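Local coordinates for protein haloacid dehalogenase (Pseudomonas aeruginosa, PDB 3UMC) that probably hydrolyses the carbon-halogen bond of L-2-haloacids, as an L-2-haloacid dehalogenase of the HAD-like hydrolase superfamily, at residues His84-Leu96 / Glu106-Arg118. Sequence-based numbering, arbitrary orientation.
Sequences HLDQLHRQSLEAL and EALLQRITGFWHR
R90 of helix 85-96 lies as a knob among E106, L109, Q110 and T113 of helix 106-113, two helices of the helical cap that HAD-type dehalogenases carry beside their Rossmann-like core. Their axes come within 9.6 Å, with 124° between the N-to-C directions. With CG anti to the backbone N and bends at chi2 and chi3, the arginine chain brings its guanidinium across to the side chains of L109 and E106. Its CB passes T113 OG1 at 4.1 Å, NE lies near L109 CB, and that same methylene covers one face of the guanidinium. NH1 and NH2 then grip the E106 carboxylate end-on: NH1 bonds OE2 at 2.9 Å and NH2 bonds OE1 at 3.0 Å. Both nitrogens meet the carboxylate from above its plane, the two flat groups being turned 57° apart. Q110 NE2 reaches E106 OE1 from the opposite face to R90 NH2, while R90 NH1 also gives a weak, longer bond to E94 OE2 in its own helix, which completes a salt-bridge network.

Deeper in, L93 CD2 presses on I112 CG2 at 3.3 Å, tighter than usual for two carbons, and T113 fits among D86, H89, R90 and L93. The H89 imidazole stacks face-to-face on the five-membered ring of W116, centroids 3.7 Å apart, and W64 of helix 57-67 meets W116 edge-to-face. One water joins H89 ND1, T113 O and D86 OD1. H117 ND1 is hydrogen-bonded to D151 OD2 of helix 146-156, and H117 NE2 donates almost straight (170°), in the ring plane, to the syn lone pair of D86 OD1 at 2.6 Å.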
loop_
_atom_site.group_PDB
_atom_site.type_symbol
_atom_site.label_atom_id
_atom_site.label_comp_id
_atom_site.label_asym_id
_atom_site.label_seq_id
_atom_site.Cartn_x
_atom_site.Cartn_y
_atom_site.Cartn_z
ATOM N N HIS A 84 -8.091 5.142 -15.464
ATOM C CA HIS A 84 -6.806 5.049 -14.817
ATOM C C HIS A 84 -5.693 4.978 -15.863
ATOM O O HIS A 84 -5.976 4.833 -17.073
ATOM C CB HIS A 84 -6.751 3.931 -13.750
ATOM C CG HIS A 84 -7.011 2.545 -14.244
ATOM N ND1 HIS A 84 -6.435 2.034 -15.383
ATOM C CD2 HIS A 84 -7.739 1.534 -13.698
ATOM C CE1 HIS A 84 -6.829 0.779 -15.541
ATOM N NE2 HIS A 84 -7.619 0.452 -14.529
ATOM N N LEU A 85 -4.436 5.065 -15.404
ATOM C CA LEU A 85 -3.318 5.261 -16.321
ATOM C C LEU A 85 -3.140 4.111 -17.299
ATOM O O LEU A 85 -2.809 4.369 -18.458
ATOM C CB LEU A 85 -2.020 5.552 -15.574
ATOM C CG LEU A 85 -0.826 5.985 -16.423
ATOM C CD1 LEU A 85 -1.102 7.355 -16.995
ATOM C CD2 LEU A 85 0.555 5.989 -15.638
ATOM N N ASP A 86 -3.345 2.859 -16.862
ATOM C CA ASP A 86 -3.337 1.711 -17.791
ATOM C C ASP A 86 -4.300 1.901 -18.981
ATOM O O ASP A 86 -3.945 1.619 -20.124
ATOM C CB ASP A 86 -3.672 0.389 -17.060
ATOM C CG ASP A 86 -2.441 -0.528 -16.860
ATOM O OD1 ASP A 86 -1.502 -0.508 -17.683
ATOM O OD2 ASP A 86 -2.432 -1.310 -15.870
ATOM N N GLN A 87 -5.489 2.440 -18.720
ATOM C CA GLN A 87 -6.457 2.702 -19.799
ATOM C C GLN A 87 -6.001 3.812 -20.705
ATOM O O GLN A 87 -6.182 3.722 -21.925
ATOM C CB GLN A 87 -7.858 3.045 -19.239
ATOM C CG GLN A 87 -8.489 1.904 -18.372
ATOM C CD GLN A 87 -9.686 2.353 -17.533
ATOM O OE1 GLN A 87 -9.552 3.094 -16.558
ATOM N NE2 GLN A 87 -10.878 1.904 -17.929
ATOM N N LEU A 88 -5.436 4.880 -20.132
ATOM C CA LEU A 88 -4.951 5.972 -20.958
ATOM C C LEU A 88 -3.748 5.517 -21.759
ATOM O O LEU A 88 -3.602 5.900 -22.926
ATOM C CB LEU A 88 -4.646 7.219 -20.147
ATOM C CG LEU A 88 -5.780 7.863 -19.308
ATOM C CD1 LEU A 88 -5.201 8.968 -18.423
ATOM C CD2 LEU A 88 -6.994 8.419 -20.141
ATOM N N HIS A 89 -2.902 4.666 -21.192
ATOM C CA HIS A 89 -1.827 4.088 -21.983
ATOM C C HIS A 89 -2.356 3.252 -23.161
ATOM O O HIS A 89 -1.788 3.294 -24.262
ATOM C CB HIS A 89 -0.864 3.238 -21.143
ATOM C CG HIS A 89 0.046 4.049 -20.267
ATOM N ND1 HIS A 89 0.861 3.487 -19.306
ATOM C CD2 HIS A 89 0.239 5.384 -20.188
ATOM C CE1 HIS A 89 1.545 4.438 -18.708
ATOM N NE2 HIS A 89 1.192 5.595 -19.228
ATOM N N ARG A 90 -3.413 2.483 -22.906
ATOM C CA ARG A 90 -4.038 1.662 -23.955
ATOM C C ARG A 90 -4.608 2.498 -25.106
ATOM O O ARG A 90 -4.260 2.275 -26.242
ATOM C CB ARG A 90 -5.137 0.757 -23.376
ATOM C CG ARG A 90 -6.131 0.147 -24.419
ATOM C CD ARG A 90 -5.419 -0.499 -25.612
ATOM N NE ARG A 90 -5.110 -1.908 -25.384
ATOM C CZ ARG A 90 -5.949 -2.929 -25.607
ATOM N NH1 ARG A 90 -7.183 -2.733 -26.064
ATOM N NH2 ARG A 90 -5.536 -4.165 -25.362
ATOM N N GLN A 91 -5.500 3.424 -24.771
ATOM C CA GLN A 91 -6.054 4.391 -25.705
ATOM C C GLN A 91 -4.944 5.001 -26.540
ATOM O O GLN A 91 -4.903 4.814 -27.735
ATOM C CB GLN A 91 -6.786 5.532 -24.972
ATOM C CG GLN A 91 -8.197 5.236 -24.514
ATOM C CD GLN A 91 -9.026 6.513 -24.324
ATOM O OE1 GLN A 91 -10.150 6.627 -24.867
ATOM N NE2 GLN A 91 -8.471 7.493 -23.579
ATOM N N SER A 92 -4.050 5.742 -25.900
ATOM C CA SER A 92 -3.021 6.490 -26.622
ATOM C C SER A 92 -2.199 5.602 -27.553
ATOM O O SER A 92 -1.841 6.044 -28.632
ATOM C CB SER A 92 -2.086 7.221 -25.648
ATOM O OG SER A 92 -1.387 6.282 -24.855
ATOM N N LEU A 93 -1.912 4.372 -27.137
ATOM C CA LEU A 93 -1.202 3.429 -27.988
ATOM C C LEU A 93 -1.997 3.096 -29.289
ATOM O O LEU A 93 -1.400 2.992 -30.370
ATOM C CB LEU A 93 -0.879 2.143 -27.237
ATOM C CG LEU A 93 -0.199 1.028 -28.048
ATOM C CD1 LEU A 93 1.073 1.490 -28.691
ATOM C CD2 LEU A 93 0.103 -0.157 -27.173
ATOM N N GLU A 94 -3.318 2.908 -29.173
ATOM C CA GLU A 94 -4.155 2.631 -30.352
ATOM C C GLU A 94 -4.078 3.831 -31.310
ATOM O O GLU A 94 -3.826 3.666 -32.501
ATOM C CB GLU A 94 -5.615 2.316 -29.973
ATOM C CG GLU A 94 -5.890 0.861 -29.518
ATOM C CD GLU A 94 -7.361 0.634 -29.038
ATOM O OE1 GLU A 94 -8.215 1.548 -29.219
ATOM O OE2 GLU A 94 -7.653 -0.460 -28.483
ATOM N N ALA A 95 -4.235 5.032 -30.768
ATOM C CA ALA A 95 -4.297 6.230 -31.580
ATOM C C ALA A 95 -3.079 6.385 -32.451
ATOM O O ALA A 95 -3.190 6.890 -33.585
ATOM C CB ALA A 95 -4.480 7.439 -30.732
ATOM N N LEU A 96 -1.912 5.962 -31.976
ATOM C CA LEU A 96 -0.722 6.206 -32.790
ATOM C C LEU A 96 -0.133 4.952 -33.451
ATOM O O LEU A 96 0.748 5.057 -34.301
ATOM C CB LEU A 96 0.301 7.081 -32.037
ATOM C CG LEU A 96 1.044 6.600 -30.784
ATOM C CD1 LEU A 96 2.285 5.768 -31.151
ATOM C CD2 LEU A 96 1.459 7.782 -29.926
ATOM N N GLU A 106 -5.281 -7.553 -30.544
ATOM C CA GLU A 106 -5.483 -7.403 -29.107
ATOM C C GLU A 106 -4.390 -8.008 -28.225
ATOM O O GLU A 106 -4.019 -7.422 -27.217
ATOM C CB GLU A 106 -6.841 -7.971 -28.697
ATOM C CG GLU A 106 -7.913 -6.883 -28.526
ATOM C CD GLU A 106 -7.817 -6.149 -27.189
ATOM O OE1 GLU A 106 -7.103 -6.616 -26.259
ATOM O OE2 GLU A 106 -8.475 -5.094 -27.074
ATOM N N ALA A 107 -3.871 -9.166 -28.589
ATOM C CA ALA A 107 -2.791 -9.757 -27.811
ATOM C C ALA A 107 -1.541 -8.861 -27.810
ATOM O O ALA A 107 -0.804 -8.825 -26.827
ATOM C CB ALA A 107 -2.454 -11.151 -28.316
ATOM N N LEU A 108 -1.306 -8.140 -28.905
ATOM C CA LEU A 108 -0.152 -7.249 -28.992
ATOM C C LEU A 108 -0.418 -5.923 -28.307
ATOM O O LEU A 108 0.460 -5.403 -27.630
ATOM C CB LEU A 108 0.300 -7.030 -30.443
ATOM C CG LEU A 108 1.531 -7.854 -30.895
ATOM C CD1 LEU A 108 2.828 -7.167 -30.505
ATOM C CD2 LEU A 108 1.521 -9.279 -30.346
ATOM N N LEU A 109 -1.608 -5.365 -28.473
ATOM C CA LEU A 109 -1.931 -4.127 -27.790
ATOM C C LEU A 109 -1.802 -4.302 -26.258
ATOM O O LEU A 109 -1.355 -3.397 -25.551
ATOM C CB LEU A 109 -3.335 -3.641 -28.140
ATOM C CG LEU A 109 -3.576 -3.053 -29.531
ATOM C CD1 LEU A 109 -5.099 -2.924 -29.782
ATOM C CD2 LEU A 109 -2.875 -1.701 -29.724
ATOM N N GLN A 110 -2.195 -5.463 -25.753
ATOM C CA GLN A 110 -2.156 -5.718 -24.322
ATOM C C GLN A 110 -0.720 -5.824 -23.886
ATOM O O GLN A 110 -0.336 -5.264 -22.867
ATOM C CB GLN A 110 -2.926 -6.989 -23.958
ATOM C CG GLN A 110 -4.416 -6.766 -24.017
ATOM C CD GLN A 110 -5.228 -7.970 -23.607
ATOM O OE1 GLN A 110 -4.700 -8.954 -23.065
ATOM N NE2 GLN A 110 -6.533 -7.902 -23.863
ATOM N N ARG A 111 0.061 -6.530 -24.685
ATOM C CA ARG A 111 1.458 -6.727 -24.426
ATOM C C ARG A 111 2.225 -5.395 -24.402
ATOM O O ARG A 111 3.007 -5.151 -23.495
ATOM C CB ARG A 111 2.037 -7.637 -25.492
ATOM C CG ARG A 111 3.392 -8.128 -25.155
ATOM C CD ARG A 111 4.111 -8.575 -26.405
ATOM N NE ARG A 111 5.432 -9.078 -26.078
ATOM C CZ ARG A 111 6.162 -9.849 -26.875
ATOM N NH1 ARG A 111 5.704 -10.225 -28.069
ATOM N NH2 ARG A 111 7.362 -10.247 -26.468
ATOM N N ILE A 112 1.985 -4.541 -25.385
ATOM C CA ILE A 112 2.735 -3.299 -25.501
ATOM C C ILE A 112 2.375 -2.315 -24.372
ATOM O O ILE A 112 3.243 -1.719 -23.800
ATOM C CB ILE A 112 2.550 -2.657 -26.908
ATOM C CG1 ILE A 112 3.156 -3.574 -28.000
ATOM C CG2 ILE A 112 3.168 -1.270 -27.000
ATOM C CD1 ILE A 112 2.518 -3.335 -29.384
ATOM N N THR A 113 1.093 -2.174 -24.089
ATOM C CA THR A 113 0.602 -1.425 -22.959
ATOM C C THR A 113 1.225 -1.803 -21.613
ATOM O O THR A 113 1.345 -0.939 -20.730
ATOM C CB THR A 113 -0.905 -1.581 -22.885
ATOM O OG1 THR A 113 -1.447 -0.939 -24.033
ATOM C CG2 THR A 113 -1.486 -0.933 -21.633
ATOM N N GLY A 114 1.600 -3.071 -21.462
ATOM C CA GLY A 114 2.171 -3.612 -20.232
ATOM C C GLY A 114 3.688 -3.412 -20.160
ATOM O O GLY A 114 4.365 -3.840 -19.206
ATOM N N PHE A 115 4.233 -2.793 -21.198
ATOM C CA PHE A 115 5.630 -2.358 -21.221
ATOM C C PHE A 115 5.957 -1.445 -20.049
ATOM O O PHE A 115 7.023 -1.518 -19.479
ATOM C CB PHE A 115 5.887 -1.569 -22.505
ATOM C CG PHE A 115 6.191 -2.423 -23.707
ATOM C CD1 PHE A 115 6.036 -3.811 -23.686
ATOM C CD2 PHE A 115 6.658 -1.824 -24.890
ATOM C CE1 PHE A 115 6.342 -4.582 -24.810
ATOM C CE2 PHE A 115 6.961 -2.619 -26.037
ATOM C CZ PHE A 115 6.806 -3.976 -25.968
ATOM N N TRP A 116 5.004 -0.595 -19.732
ATOM C CA TRP A 116 5.125 0.327 -18.630
ATOM C C TRP A 116 5.111 -0.358 -17.291
ATOM O O TRP A 116 5.228 0.326 -16.333
ATOM C CB TRP A 116 3.974 1.258 -18.645
ATOM C CG TRP A 116 3.960 2.129 -19.764
ATOM C CD1 TRP A 116 3.193 2.004 -20.877
ATOM C CD2 TRP A 116 4.646 3.366 -19.877
ATOM N NE1 TRP A 116 3.381 3.083 -21.697
ATOM C CE2 TRP A 116 4.279 3.934 -21.109
ATOM C CE3 TRP A 116 5.548 4.052 -19.056
ATOM C CZ2 TRP A 116 4.802 5.152 -21.570
ATOM C CZ3 TRP A 116 6.048 5.278 -19.496
ATOM C CH2 TRP A 116 5.678 5.807 -20.753
ATOM N N HIS A 117 5.009 -1.683 -17.233
ATOM C CA HIS A 117 4.865 -2.396 -16.003
ATOM C C HIS A 117 6.187 -2.982 -15.581
ATOM O O HIS A 117 6.336 -3.473 -14.462
ATOM C CB HIS A 117 3.803 -3.501 -16.178
ATOM C CG HIS A 117 2.383 -2.991 -16.287
ATOM N ND1 HIS A 117 1.359 -3.500 -15.514
ATOM C CD2 HIS A 117 1.821 -2.046 -17.071
ATOM C CE1 HIS A 117 0.228 -2.880 -15.811
ATOM N NE2 HIS A 117 0.477 -1.989 -16.752
ATOM N N ARG A 118 7.195 -2.871 -16.456
ATOM C CA ARG A 118 8.498 -3.465 -16.188
ATOM C C ARG A 118 9.519 -2.389 -16.447
ATOM O O ARG A 118 9.841 -2.126 -17.610
ATOM C CB ARG A 118 8.702 -4.653 -17.118
ATOM C CG ARG A 118 7.782 -5.852 -16.754
ATOM C CD ARG A 118 8.033 -7.134 -17.607
ATOM N NE ARG A 118 7.697 -6.838 -18.989
ATOM C CZ ARG A 118 6.460 -6.719 -19.466
ATOM N NH1 ARG A 118 5.386 -6.903 -18.694
ATOM N NH2 ARG A 118 6.288 -6.421 -20.740
HETATM O O HOH W 1 0.331 0.854 -19.039
#